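Lipid-transfer protein (Thermomonospora curvata, PDB 6OK1) belongs to the thiolase superfamily and has the fold of that family, built from related N-terminal and C-terminal halves. Local coordinates at residues Ser286-Ala291 with Gly329-Asn334. Residues are numbered along the deposited sequence; the frame is centred on the assembly and turned at random.
Sequences SDIGAA and GRLPCN
The carbonyl oxygen A291 O is held by successive residues of the loop 329-334: N334 N donates a hydrogen bond to it in the carbonyl plane (3.0 Å), and C333 CA adds a C-H...O contact at 3.1 Å. One peptide back, A291 N bonds P332 O at 2.9 Å. The two bonds flank C333 and make a single parallel bridge with A291. The ladder cannot extend backwards because P332 has no N-H; instead its CD packs against G289 O at 3.4 Å. Asparagine suits the end of the bridge, being tolerant of the left-handed backbone that N334 adopts, and its amide links the loop to its surroundings, OD1 accepting from L293 N and ND2 donating to D177 OD1.

Farther back, a side chain supplies the next polar link. R330 leaves its backbone with CG anti to N, then bends at chi2 (-100°), bringing the guanidinium edge, nearly in plane, to I288 O. R330 NH1 meets I288 O at 2.9 Å, almost straight along the C=O axis (178°); the reach of arginine also lets NH2 bond P285 O weakly. Between these polar ends lies the buried side chain of L331: its two methyls divide the work, CD1 lying beside I288 CG2 (4.0 Å) and CD2 against A291 CB (3.8 Å), where alanine's small size permits close approach.

Strand 290-292 is an outermost strand of the sheet within this chain, hydrogen-bonded on one side to strand 371-375; the loop thus borders its other side, an irregular edge addition to the C-terminal half of a thiolase fold.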
loop_
_atom_site.group_PDB
_atom_site.type_symbol
_atom_site.label_atom_id
_atom_site.label_comp_id
_atom_site.label_asym_id
_atom_site.label_seq_id
_atom_site.Cartn_x
_atom_site.Cartn_y
_atom_site.Cartn_z
ATOM N N SER A 286 -4.270 34.057 -1.492
ATOM C CA SER A 286 -3.767 35.173 -2.286
ATOM C C SER A 286 -2.286 35.032 -2.614
ATOM O O SER A 286 -1.798 35.688 -3.537
ATOM C CB SER A 286 -3.991 36.493 -1.534
ATOM O OG SER A 286 -3.239 36.480 -0.341
ATOM N N ASP A 287 -1.549 34.217 -1.861
ATOM C CA ASP A 287 -0.135 34.027 -2.130
ATOM C C ASP A 287 0.136 32.985 -3.198
ATOM O O ASP A 287 1.292 32.828 -3.596
ATOM C CB ASP A 287 0.584 33.622 -0.848
ATOM C CG ASP A 287 0.451 34.657 0.240
ATOM O OD1 ASP A 287 0.714 35.852 -0.023
ATOM O OD2 ASP A 287 0.067 34.285 1.358
ATOM N N ILE A 288 -0.877 32.248 -3.635
ATOM C CA ILE A 288 -0.707 31.191 -4.621
ATOM C C ILE A 288 -0.780 31.797 -6.016
ATOM O O ILE A 288 -1.781 32.426 -6.374
ATOM C CB ILE A 288 -1.786 30.114 -4.448
ATOM C CG1 ILE A 288 -1.765 29.578 -3.009
ATOM C CG2 ILE A 288 -1.617 29.013 -5.483
ATOM C CD1 ILE A 288 -0.449 28.912 -2.573
ATOM N N GLY A 289 0.261 31.561 -6.818
ATOM C CA GLY A 289 0.390 32.186 -8.121
ATOM C C GLY A 289 0.022 31.278 -9.277
ATOM O O GLY A 289 -0.063 31.724 -10.420
ATOM N N ALA A 290 -0.218 30.002 -8.994
ATOM C CA ALA A 290 -0.692 29.077 -10.013
ATOM C C ALA A 290 -1.263 27.856 -9.305
ATOM O O ALA A 290 -0.892 27.569 -8.167
ATOM C CB ALA A 290 0.437 28.665 -10.957
ATOM N N ALA A 291 -2.153 27.129 -9.994
ATOM C CA ALA A 291 -2.715 25.905 -9.421
ATOM C C ALA A 291 -2.724 24.765 -10.426
ATOM O O ALA A 291 -3.099 24.942 -11.588
ATOM C CB ALA A 291 -4.147 26.125 -8.923
ATOM N N GLY A 329 -4.544 35.297 -16.050
ATOM C CA GLY A 329 -5.490 35.546 -14.986
ATOM C C GLY A 329 -4.873 35.423 -13.603
ATOM O O GLY A 329 -3.666 35.245 -13.430
ATOM N N ARG A 330 -5.741 35.531 -12.597
ATOM C CA ARG A 330 -5.271 35.539 -11.219
ATOM C C ARG A 330 -4.681 34.189 -10.820
ATOM O O ARG A 330 -3.741 34.138 -10.012
ATOM C CB ARG A 330 -6.426 35.938 -10.286
ATOM C CG ARG A 330 -6.126 35.856 -8.797
ATOM C CD ARG A 330 -6.697 34.583 -8.215
ATOM N NE ARG A 330 -6.320 34.360 -6.822
ATOM C CZ ARG A 330 -5.107 33.989 -6.425
ATOM N NH1 ARG A 330 -4.133 33.822 -7.309
ATOM N NH2 ARG A 330 -4.864 33.781 -5.136
ATOM N N LEU A 331 -5.191 33.091 -11.373
ATOM C CA LEU A 331 -4.794 31.751 -10.943
ATOM C C LEU A 331 -4.586 30.866 -12.163
ATOM O O LEU A 331 -5.393 29.970 -12.451
ATOM C CB LEU A 331 -5.834 31.133 -10.008
ATOM C CG LEU A 331 -5.345 29.858 -9.290
ATOM C CD1 LEU A 331 -4.264 30.185 -8.265
ATOM C CD2 LEU A 331 -6.485 29.071 -8.601
ATOM N N PRO A 332 -3.500 31.092 -12.898
ATOM C CA PRO A 332 -3.154 30.220 -14.022
ATOM C C PRO A 332 -3.203 28.770 -13.588
ATOM O O PRO A 332 -2.631 28.395 -12.565
ATOM C CB PRO A 332 -1.725 30.648 -14.376
ATOM C CG PRO A 332 -1.623 32.050 -13.917
ATOM C CD PRO A 332 -2.498 32.159 -12.696
ATOM N N CYS A 333 -3.898 27.955 -14.372
ATOM C CA CYS A 333 -4.256 26.616 -13.936
ATOM C C CYS A 333 -3.901 25.593 -14.996
ATOM O O CYS A 333 -4.169 25.788 -16.187
ATOM C CB CYS A 333 -5.742 26.571 -13.627
ATOM S SG CYS A 333 -6.335 24.963 -12.986
ATOM N N ASN A 334 -3.339 24.474 -14.546
ATOM C CA ASN A 334 -3.108 23.320 -15.404
ATOM C C ASN A 334 -2.397 23.741 -16.688
ATOM O O ASN A 334 -2.810 23.406 -17.806
ATOM C CB ASN A 334 -4.420 22.598 -15.689
ATOM C CG ASN A 334 -4.976 21.900 -14.451
ATOM O OD1 ASN A 334 -4.271 21.786 -13.447
ATOM N ND2 ASN A 334 -6.209 21.405 -14.523
#